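Local coordinates for protein eukaryotic Translation Initiation 4E (Schistosoma mansoni, PDB 3HXI) that binds the 7-methylguanosine cap of mRNA and, as a translation initiation factor 4E, probably recruits capped messages for protein synthesis, under control by 4E-BP, at residues Asp101-Leu106 against Ser133-Trp138; Val53-Ile58 against Lys62-Phe67. One frame throughout, in Å; residues are numbered along the deposited sequence.

Contact 1 (Asp101-Leu106 against Ser133-Trp138). With GTG (7-methyl-guanosine-5'-triphosphate-5'-guanosine), chain C.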
ATOM      1  N   ASP A 101       0.827   9.044   3.236  1.00 16.69           N
ATOM      2  CA  ASP A 101      -0.345   9.837   2.840  1.00 16.49           C
ATOM      3  C   ASP A 101      -0.495   9.979   1.317  1.00 15.45           C
ATOM      4  O   ASP A 101      -1.589   9.848   0.806  1.00 16.28           O
ATOM      5  CB  ASP A 101      -0.323  11.230   3.469  1.00 15.84           C
ATOM      6  CG  ASP A 101      -0.532  11.207   4.980  1.00 19.46           C
ATOM      7  OD1 ASP A 101      -0.906  10.144   5.543  1.00 21.16           O
ATOM      8  OD2 ASP A 101      -0.320  12.285   5.609  1.00 19.58           O
ATOM      9  N   GLU A 102       0.598  10.246   0.601  1.00 15.43           N
ATOM     10  CA  GLU A 102       0.533  10.368  -0.861  1.00 14.72           C
ATOM     11  C   GLU A 102       0.148   9.031  -1.492  1.00 15.94           C
ATOM     12  O   GLU A 102      -0.634   8.974  -2.468  1.00 16.15           O
ATOM     13  CB  GLU A 102       1.883  10.815  -1.437  1.00 14.54           C
ATOM     14  CG  GLU A 102       2.274  12.257  -1.081  1.00 16.74           C
ATOM     15  CD  GLU A 102       1.216  13.274  -1.508  1.00 19.40           C
ATOM     16  OE1 GLU A 102       0.711  13.213  -2.653  1.00 20.50           O
ATOM     17  OE2 GLU A 102       0.927  14.165  -0.698  1.00 23.67           O
ATOM     18  N   LEU A 103       0.723   7.963  -0.955  1.00 15.04           N
ATOM     19  CA  LEU A 103       0.448   6.633  -1.481  1.00 15.03           C
ATOM     20  C   LEU A 103      -1.033   6.291  -1.322  1.00 15.43           C
ATOM     21  O   LEU A 103      -1.690   5.863  -2.288  1.00 16.32           O
ATOM     22  CB  LEU A 103       1.340   5.567  -0.841  1.00 15.55           C
ATOM     23  CG  LEU A 103       1.302   4.177  -1.524  1.00 15.78           C
ATOM     24  CD1 LEU A 103       1.771   4.274  -2.980  1.00 17.36           C
ATOM     25  CD2 LEU A 103       2.106   3.144  -0.748  1.00 17.09           C
ATOM     26  N   LEU A 104      -1.565   6.499  -0.124  1.00 14.12           N
ATOM     27  CA  LEU A 104      -2.954   6.166   0.152  1.00 15.28           C
ATOM     28  C   LEU A 104      -3.922   7.055  -0.624  1.00 15.52           C
ATOM     29  O   LEU A 104      -4.942   6.587  -1.102  1.00 15.70           O
ATOM     30  CB  LEU A 104      -3.232   6.211   1.665  1.00 16.09           C
ATOM     31  CG  LEU A 104      -2.417   5.267   2.561  1.00 15.85           C
ATOM     32  CD1 LEU A 104      -3.087   5.210   3.919  1.00 13.18           C
ATOM     33  CD2 LEU A 104      -2.204   3.841   1.969  1.00 18.38           C
ATOM     34  N   MET A 105      -3.574   8.335  -0.786  1.00 16.37           N
ATOM     35  CA  MET A 105      -4.371   9.228  -1.618  1.00 17.00           C
ATOM     36  C   MET A 105      -4.454   8.704  -3.063  1.00 16.95           C
ATOM     37  O   MET A 105      -5.529   8.664  -3.655  1.00 16.74           O
ATOM     38  CB  MET A 105      -3.845  10.659  -1.570  1.00 16.60           C
ATOM     39  CG  MET A 105      -4.290  11.424  -0.312  1.00 15.23           C
ATOM     40  SD  MET A 105      -3.958  13.208  -0.464  1.00 19.13           S
ATOM     41  CE  MET A 105      -2.169  13.240  -0.528  1.00 19.27           C
ATOM     42  N   LEU A 106      -3.319   8.288  -3.611  1.00 16.29           N
ATOM     43  CA  LEU A 106      -3.266   7.750  -4.964  1.00 15.70           C
ATOM     44  C   LEU A 106      -4.179   6.521  -5.068  1.00 16.58           C
ATOM     45  O   LEU A 106      -4.947   6.392  -6.023  1.00 17.46           O
ATOM     46  CB  LEU A 106      -1.817   7.420  -5.343  1.00 15.61           C
ATOM     47  CG  LEU A 106      -1.551   6.591  -6.611  1.00 15.41           C
ATOM     48  CD1 LEU A 106      -2.147   7.222  -7.874  1.00 13.89           C
ATOM     49  CD2 LEU A 106      -0.055   6.325  -6.761  1.00 14.55           C
ATOM     50  N   SER A 133      13.140   1.307   6.304  1.00 19.80           N
ATOM     51  CA  SER A 133      11.698   1.077   6.242  1.00 18.84           C
ATOM     52  C   SER A 133      11.300   0.794   4.796  1.00 17.78           C
ATOM     53  O   SER A 133      12.088   1.020   3.868  1.00 15.25           O
ATOM     54  CB  SER A 133      10.932   2.290   6.825  1.00 18.85           C
ATOM     55  OG  SER A 133      11.217   2.479   8.219  1.00 18.26           O
ATOM     56  N   LYS A 134      10.098   0.241   4.613  1.00 17.59           N
ATOM     57  CA  LYS A 134       9.650  -0.184   3.299  1.00 17.97           C
ATOM     58  C   LYS A 134       8.191   0.210   3.121  1.00 18.07           C
ATOM     59  O   LYS A 134       7.390   0.077   4.050  1.00 17.48           O
ATOM     60  CB  LYS A 134       9.781  -1.702   3.154  1.00 18.06           C
ATOM     61  CG  LYS A 134      11.223  -2.228   3.226  1.00 19.08           C
ATOM     62  CD  LYS A 134      11.234  -3.733   3.246  1.00 18.53           C
ATOM     63  CE  LYS A 134      10.888  -4.285   4.656  1.00 19.68           C
ATOM     64  NZ  LYS A 134      11.282  -5.723   4.774  1.00 20.63           N
ATOM     65  N   LEU A 135       7.851   0.693   1.931  1.00 17.70           N
ATOM     66  CA  LEU A 135       6.447   0.850   1.547  1.00 18.30           C
ATOM     67  C   LEU A 135       6.248  -0.063   0.350  1.00 18.20           C
ATOM     68  O   LEU A 135       7.163  -0.208  -0.461  1.00 18.12           O
ATOM     69  CB  LEU A 135       6.130   2.288   1.137  1.00 17.66           C
ATOM     70  CG  LEU A 135       5.718   3.325   2.189  1.00 20.00           C
ATOM     71  CD1 LEU A 135       6.960   3.851   2.932  1.00 20.85           C
ATOM     72  CD2 LEU A 135       4.985   4.504   1.532  1.00 18.58           C
ATOM     73  N   SER A 136       5.064  -0.644   0.225  1.00 17.19           N
ATOM     74  CA  SER A 136       4.794  -1.599  -0.846  1.00 17.33           C
ATOM     75  C   SER A 136       3.398  -1.337  -1.376  1.00 17.67           C
ATOM     76  O   SER A 136       2.525  -0.913  -0.628  1.00 17.08           O
ATOM     77  CB  SER A 136       4.833  -3.027  -0.300  1.00 18.77           C
ATOM     78  OG  SER A 136       6.152  -3.440  -0.018  1.00 23.98           O
ATOM     79  N   VAL A 137       3.187  -1.621  -2.656  1.00 16.36           N
ATOM     80  CA  VAL A 137       1.846  -1.696  -3.209  1.00 16.10           C
ATOM     81  C   VAL A 137       1.708  -3.082  -3.817  1.00 15.95           C
ATOM     82  O   VAL A 137       2.495  -3.469  -4.678  1.00 14.96           O
ATOM     83  CB  VAL A 137       1.603  -0.647  -4.289  1.00 16.17           C
ATOM     84  CG1 VAL A 137       0.280  -0.933  -5.028  1.00 16.14           C
ATOM     85  CG2 VAL A 137       1.621   0.746  -3.692  1.00 16.40           C
ATOM     86  N   TRP A 138       0.690  -3.805  -3.370  1.00 15.36           N
ATOM     87  CA  TRP A 138       0.423  -5.167  -3.814  1.00 16.16           C
ATOM     88  C   TRP A 138      -0.552  -5.134  -4.984  1.00 16.94           C
ATOM     89  O   TRP A 138      -1.572  -4.428  -4.920  1.00 16.99           O
ATOM     90  CB  TRP A 138      -0.217  -5.920  -2.650  1.00 16.87           C
ATOM     91  CG  TRP A 138       0.743  -6.324  -1.553  1.00 17.02           C
ATOM     92  CD1 TRP A 138       1.874  -5.661  -1.128  1.00 18.14           C
ATOM     93  CD2 TRP A 138       0.626  -7.485  -0.732  1.00 19.22           C
ATOM     94  NE1 TRP A 138       2.458  -6.352  -0.080  1.00 17.90           N
ATOM     95  CE2 TRP A 138       1.716  -7.480   0.169  1.00 17.74           C
ATOM     96  CE3 TRP A 138      -0.312  -8.532  -0.664  1.00 18.90           C
ATOM     97  CZ2 TRP A 138       1.913  -8.500   1.116  1.00 19.33           C
ATOM     98  CZ3 TRP A 138      -0.117  -9.539   0.265  1.00 19.03           C
ATOM     99  CH2 TRP A 138       0.981  -9.506   1.163  1.00 19.25           C
TER
HETATM  100  PA  GTG C 501       8.284  -9.128   6.434  1.00 21.25           P
HETATM  101  O1A GTG C 501       7.815  -8.513   7.725  1.00 20.05           O
HETATM  102  O2A GTG C 501       7.769  -8.656   5.091  1.00 23.21           O
HETATM  103  O3A GTG C 501       9.885  -9.180   6.324  1.00 21.39           O
HETATM  104  PB  GTG C 501      10.988  -8.448   7.206  1.00 22.28           P
HETATM  105  O1B GTG C 501      10.746  -6.960   7.267  1.00 21.88           O
HETATM  106  O2B GTG C 501      12.324  -8.971   6.686  1.00 20.60           O
HETATM  107  O3B GTG C 501      10.740  -9.151   8.630  1.00 20.52           O
HETATM  108  N9A GTG C 501       4.756 -13.150   6.116  1.00 21.80           N
HETATM  109  C8A GTG C 501       4.769 -11.936   5.556  1.00 20.77           C
HETATM  110  N7A GTG C 501       3.674 -11.809   4.772  1.00 20.35           N
HETATM  111  C7X GTG C 501       3.357 -10.586   3.994  1.00 20.75           C
HETATM  112  C5A GTG C 501       2.991 -12.954   4.852  1.00 20.56           C
HETATM  113  C6A GTG C 501       1.796 -13.363   4.248  1.00 22.64           C
HETATM  114  O6A GTG C 501       1.138 -12.633   3.471  1.00 20.99           O
HETATM  115  N1A GTG C 501       1.354 -14.618   4.511  1.00 22.15           N
HETATM  116  C2A GTG C 501       2.054 -15.431   5.364  1.00 22.57           C
HETATM  117  N2A GTG C 501       1.633 -16.677   5.647  1.00 22.37           N
HETATM  118  N3A GTG C 501       3.204 -15.027   5.948  1.00 21.59           N
HETATM  119  C4A GTG C 501       3.671 -13.790   5.702  1.00 21.15           C
HETATM  120  O5D GTG C 501       7.905 -10.664   6.520  1.00 21.02           O
HETATM  121  C5D GTG C 501       8.399 -11.437   7.608  1.00 20.59           C
HETATM  122  C4D GTG C 501       7.804 -12.826   7.543  1.00 21.64           C
HETATM  123  O4D GTG C 501       6.408 -12.730   7.790  1.00 20.99           O
HETATM  124  C3D GTG C 501       7.928 -13.488   6.186  1.00 23.31           C
HETATM  125  O3D GTG C 501       9.212 -14.084   6.014  1.00 22.81           O
HETATM  126  C2D GTG C 501       6.807 -14.498   6.241  1.00 23.34           C
HETATM  127  O2D GTG C 501       7.231 -15.655   6.978  1.00 23.97           O
HETATM  128  C1D GTG C 501       5.748 -13.750   7.042  1.00 22.42           C
HETATM  129  PG  GTG C 501      11.393  -8.746  10.042  1.00 21.25           P
HETATM  130  O1G GTG C 501      11.910  -7.343  10.074  1.00 21.42           O
HETATM  131  O2G GTG C 501      12.290  -9.886  10.489  1.00 22.85           O
HETATM  132  O5E GTG C 501      10.073  -8.816  10.956  1.00 22.25           O
HETATM  133  C5E GTG C 501       9.076  -7.801  10.856  1.00 20.85           C
HETATM  134  C4E GTG C 501       7.991  -8.042  11.885  1.00 22.56           C
HETATM  135  O4E GTG C 501       7.344  -9.283  11.589  1.00 21.11           O
HETATM  136  C3E GTG C 501       8.532  -8.187  13.295  1.00 23.30           C
HETATM  137  O3E GTG C 501       7.488  -7.765  14.189  1.00 24.31           O
HETATM  138  C2E GTG C 501       8.729  -9.685  13.474  1.00 22.62           C
HETATM  139  O2E GTG C 501       8.669 -10.099  14.849  1.00 22.59           O
HETATM  140  C1E GTG C 501       7.544 -10.208  12.675  1.00 24.52           C
HETATM  141  N9B GTG C 501       7.670 -11.546  12.065  1.00 24.29           N
HETATM  142  C8B GTG C 501       8.752 -11.675  11.117  1.00 26.24           C
HETATM  143  N7B GTG C 501       8.568 -13.054  10.675  1.00 26.72           N
HETATM  144  C5B GTG C 501       7.470 -13.567  11.307  1.00 26.85           C
HETATM  145  C6B GTG C 501       6.796 -14.877  11.261  1.00 27.70           C
HETATM  146  O6B GTG C 501       7.275 -15.757  10.497  1.00 26.90           O
HETATM  147  N1B GTG C 501       5.707 -15.066  12.059  1.00 26.77           N
HETATM  148  C2B GTG C 501       5.220 -14.073  12.880  1.00 27.23           C
HETATM  149  N2B GTG C 501       4.129 -14.275  13.660  1.00 26.10           N
HETATM  150  N3B GTG C 501       5.792 -12.847  12.964  1.00 26.54           N
HETATM  151  C4B GTG C 501       6.873 -12.565  12.209  1.00 25.36           C
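L103 reaches from helix 96-108 onto strand 134-139 and meets both side chains that the strand turns toward the helix. Its two methyls divide the work: CD1 of L103 lies 3.6 Å from CG2 of V137, while CD2 of L103 is 3.9 Å from CD2 of L135 and also touches the V137 methyl. The L103 and L135 side chains pass alongside each other pointing opposite ways, whereas L103 meets V137 at a slant. With its CG anti to the backbone N (chi1 -169°), L103 sends both methyls at the sheet. L159 and A124 add to the packing around L103, and I155 of helix 145-159 touches V137. Short segments of helix and strand run almost parallel, 8° apart, with axes 10.5 Å from each other.

K134 and W138, on the other face of the strand, meet the cap. K134 NZ donates a 2.8 Å hydrogen bond to the phosphate oxygen O1B of GTG, its chain bent at chi3. C7X of GTG, the cap's methyl, lies in the indole plane at its edge, 3.8 Å from CZ2 of W138; the W75 ring meets this indole with the planes at about 10°, and F67 meets it edge-to-face. Beyond L103, D101 and E102 each form a salt bridge with a basic side chain of the bound peptide. The strand therefore has an apolar face for the helix and a face that offers the cap a positive charge and an aromatic edge.

Contact 2 (Val53-Ile58 against Lys62-Phe67)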
ATOM      1  N   VAL A  53      -2.079   5.598  14.520  1.00 24.14           N
ATOM      2  CA  VAL A  53      -0.715   6.091  14.686  1.00 23.21           C
ATOM      3  C   VAL A  53      -0.128   6.606  13.348  1.00 23.28           C
ATOM      4  O   VAL A  53      -0.359   5.994  12.289  1.00 22.79           O
ATOM      5  CB  VAL A  53       0.156   5.002  15.364  1.00 23.70           C
ATOM      6  CG1 VAL A  53       0.196   3.706  14.514  1.00 25.66           C
ATOM      7  CG2 VAL A  53       1.568   5.528  15.721  1.00 24.68           C
ATOM      8  N   ARG A  54       0.580   7.742  13.385  1.00 22.02           N
ATOM      9  CA  ARG A  54       1.282   8.260  12.192  1.00 22.30           C
ATOM     10  C   ARG A  54       2.507   7.403  11.865  1.00 22.33           C
ATOM     11  O   ARG A  54       3.173   6.936  12.784  1.00 22.91           O
ATOM     12  CB  ARG A  54       1.722   9.717  12.380  1.00 22.76           C
ATOM     13  CG  ARG A  54       0.607  10.717  12.619  1.00 23.10           C
ATOM     14  CD  ARG A  54       0.183  11.367  11.314  1.00 22.55           C
ATOM     15  NE  ARG A  54      -0.450  10.406  10.405  1.00 19.65           N
ATOM     16  CZ  ARG A  54      -0.411  10.520   9.077  1.00 18.59           C
ATOM     17  NH1 ARG A  54      -1.007   9.626   8.310  1.00 18.68           N
ATOM     18  NH2 ARG A  54       0.233  11.533   8.519  1.00 18.87           N
ATOM     19  N   PRO A  55       2.809   7.187  10.559  1.00 21.85           N
ATOM     20  CA  PRO A  55       4.028   6.432  10.230  1.00 21.41           C
ATOM     21  C   PRO A  55       5.298   6.888  10.977  1.00 21.57           C
ATOM     22  O   PRO A  55       6.119   6.048  11.359  1.00 21.17           O
ATOM     23  CB  PRO A  55       4.173   6.634   8.718  1.00 22.45           C
ATOM     24  CG  PRO A  55       2.764   6.806   8.238  1.00 21.10           C
ATOM     25  CD  PRO A  55       2.054   7.568   9.347  1.00 22.01           C
ATOM     26  N   ARG A  56       5.467   8.190  11.202  1.00 22.08           N
ATOM     27  CA  ARG A  56       6.704   8.652  11.828  1.00 22.94           C
ATOM     28  C   ARG A  56       6.777   8.310  13.314  1.00 24.95           C
ATOM     29  O   ARG A  56       7.861   8.315  13.895  1.00 25.18           O
ATOM     30  CB  ARG A  56       6.922  10.145  11.573  1.00 23.36           C
ATOM     31  N   GLU A  57       5.635   7.968  13.912  1.00 25.51           N
ATOM     32  CA  GLU A  57       5.561   7.650  15.354  1.00 27.45           C
ATOM     33  C   GLU A  57       5.580   6.147  15.675  1.00 28.76           C
ATOM     34  O   GLU A  57       5.844   5.759  16.828  1.00 29.17           O
ATOM     35  CB  GLU A  57       4.322   8.310  15.971  1.00 27.73           C
ATOM     36  N   ILE A  58       5.307   5.308  14.670  1.00 28.68           N
ATOM     37  CA  ILE A  58       5.159   3.858  14.856  1.00 30.77           C
ATOM     38  C   ILE A  58       6.443   3.199  15.313  1.00 31.61           C
ATOM     39  O   ILE A  58       7.535   3.593  14.893  1.00 32.90           O
ATOM     40  CB  ILE A  58       4.688   3.128  13.564  1.00 30.89           C
ATOM     41  CG1 ILE A  58       3.507   3.845  12.931  1.00 32.44           C
ATOM     42  CG2 ILE A  58       4.245   1.690  13.868  1.00 30.76           C
ATOM     43  CD1 ILE A  58       3.041   3.189  11.653  1.00 34.79           C
ATOM     44  N   LYS A  62       6.028  -2.908  13.633  1.00 26.78           N
ATOM     45  CA  LYS A  62       4.557  -2.774  13.669  1.00 25.26           C
ATOM     46  C   LYS A  62       4.137  -2.164  12.344  1.00 23.69           C
ATOM     47  O   LYS A  62       4.591  -1.081  12.000  1.00 23.55           O
ATOM     48  CB  LYS A  62       4.095  -1.880  14.815  1.00 25.41           C
ATOM     49  CG  LYS A  62       2.596  -1.478  14.737  1.00 26.64           C
ATOM     50  CD  LYS A  62       2.116  -0.775  16.014  1.00 27.68           C
ATOM     51  CE  LYS A  62       0.931   0.155  15.727  1.00 30.41           C
ATOM     52  NZ  LYS A  62       0.202   0.525  16.984  1.00 33.68           N
ATOM     53  N   ASP A  63       3.304  -2.867  11.590  1.00 21.00           N
ATOM     54  CA  ASP A  63       3.082  -2.507  10.200  1.00 19.67           C
ATOM     55  C   ASP A  63       1.636  -2.068   9.964  1.00 19.89           C
ATOM     56  O   ASP A  63       0.743  -2.430  10.725  1.00 20.46           O
ATOM     57  CB  ASP A  63       3.443  -3.685   9.276  1.00 19.26           C
ATOM     58  CG  ASP A  63       4.912  -4.116   9.390  1.00 18.84           C
ATOM     59  OD1 ASP A  63       5.703  -3.373   9.974  1.00 20.43           O
ATOM     60  OD2 ASP A  63       5.286  -5.205   8.880  1.00 19.51           O
ATOM     61  N   LEU A  64       1.428  -1.298   8.898  1.00 19.49           N
ATOM     62  CA  LEU A  64       0.116  -0.817   8.486  1.00 18.84           C
ATOM     63  C   LEU A  64      -0.206  -1.405   7.112  1.00 19.22           C
ATOM     64  O   LEU A  64       0.634  -1.365   6.201  1.00 17.53           O
ATOM     65  CB  LEU A  64       0.118   0.706   8.384  1.00 18.56           C
ATOM     66  CG  LEU A  64       0.680   1.492   9.569  1.00 20.45           C
ATOM     67  CD1 LEU A  64       0.755   2.998   9.214  1.00 20.28           C
ATOM     68  CD2 LEU A  64      -0.172   1.243  10.812  1.00 19.64           C
ATOM     69  N   TYR A  65      -1.415  -1.951   6.984  1.00 18.44           N
ATOM     70  CA  TYR A  65      -1.897  -2.549   5.727  1.00 17.35           C
ATOM     71  C   TYR A  65      -3.207  -1.890   5.336  1.00 18.25           C
ATOM     72  O   TYR A  65      -4.132  -1.826   6.164  1.00 17.80           O
ATOM     73  CB  TYR A  65      -2.158  -4.058   5.916  1.00 18.48           C
ATOM     74  CG  TYR A  65      -0.916  -4.940   5.968  1.00 16.26           C
ATOM     75  CD1 TYR A  65      -0.567  -5.745   4.866  1.00 16.78           C
ATOM     76  CD2 TYR A  65      -0.091  -4.968   7.107  1.00 18.91           C
ATOM     77  CE1 TYR A  65       0.573  -6.551   4.895  1.00 18.91           C
ATOM     78  CE2 TYR A  65       1.052  -5.774   7.149  1.00 15.97           C
ATOM     79  CZ  TYR A  65       1.375  -6.566   6.034  1.00 18.28           C
ATOM     80  OH  TYR A  65       2.513  -7.364   6.033  1.00 19.35           O
ATOM     81  N   MET A  66      -3.310  -1.422   4.090  1.00 16.50           N
ATOM     82  CA  MET A  66      -4.598  -0.915   3.587  1.00 18.49           C
ATOM     83  C   MET A  66      -4.971  -1.633   2.296  1.00 17.51           C
ATOM     84  O   MET A  66      -4.262  -1.506   1.286  1.00 16.87           O
ATOM     85  CB  MET A  66      -4.595   0.600   3.371  1.00 17.24           C
ATOM     86  CG  MET A  66      -5.977   1.138   2.919  1.00 22.30           C
ATOM     87  SD  MET A  66      -5.982   2.807   2.232  1.00 21.87           S
ATOM     88  CE  MET A  66      -5.290   2.493   0.598  1.00 22.62           C
ATOM     89  N   PHE A  67      -6.065  -2.398   2.350  1.00 16.86           N
ATOM     90  CA  PHE A  67      -6.477  -3.271   1.250  1.00 17.41           C
ATOM     91  C   PHE A  67      -7.946  -3.086   0.869  1.00 17.89           C
ATOM     92  O   PHE A  67      -8.771  -2.809   1.733  1.00 17.09           O
ATOM     93  CB  PHE A  67      -6.209  -4.739   1.633  1.00 18.17           C
ATOM     94  CG  PHE A  67      -4.788  -5.168   1.355  1.00 16.62           C
ATOM     95  CD1 PHE A  67      -4.500  -6.047   0.314  1.00 15.85           C
ATOM     96  CD2 PHE A  67      -3.735  -4.650   2.107  1.00 15.22           C
ATOM     97  CE1 PHE A  67      -3.159  -6.417   0.020  1.00 17.40           C
ATOM     98  CE2 PHE A  67      -2.393  -5.012   1.823  1.00 14.06           C
ATOM     99  CZ  PHE A  67      -2.116  -5.894   0.780  1.00 16.64           C
TER
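I58 and K62 face each other across the short turn that leads from the loop after helix 42-50 into strand 63-68, an inner strand of the antiparallel sheet of the eIF4E fold. The contact is a hydrophobic one. In I58, chi1 of -48° sets CG1 beside the backbone N, an extended chi2 (178°) carries CD1 out to L64, and the two side chains meet tip to tip. The resulting 3.3 Å between CD1 of I58 and CD1 of L64 is tighter than ordinary van der Waals contact. P55 comes up more loosely, its CG 4.4 Å from CD1 of L64. W100 of helix 96-108 and F126 of strand 121-127 each touch both P55 and L64, so the loop closes over side chains shared by helix and sheet.

A second group of contacts uses the aliphatic part of a lysine. K62 is extended throughout and crosses I58 at about a right angle, with CG of K62 3.7 Å from CG2 of I58. Farther along, CE of K62 lies 3.8 Å from CG1 of V53, so V53 and I58 line one side of the lysine chain, along its length. That side chain is about 7 Å from the bound GTG.

Polar interactions belong to the flanks. Within the loop, E57 N donates to R54 O at 2.9 Å, which holds the turn closed. R54 forms a salt bridge with D101, and on the strand D63 pairs with R129 and Q127, both of which also hydrogen-bond GTG. The carbonyl O of K62 is buried without a polar partner, and the methyl CG2 of I58 sits 3.4 Å from it.

Overall arrangement
Contact 2 closes before contact 1 opens along the chain; their centres are about 10 Å apart, and both reach the same antiparallel sheet, where strand 121-127 separates strands 63-68 and 134-139. Three links join them: a 2.8 Å salt bridge from R54 NH1 to D101 OD1, packing of M66 on L104 on the helical side, and packing of F67 on W138 on the cap side. Helix 96-108 supplies one side of contact 1 and also packs on contact 2, and D101 connects the loop to a helix that also binds the peptide. With K134, W138 and Y65 in the cap pocket, the two contacts place a peptide-binding helix and a cap-binding surface across the same sheet.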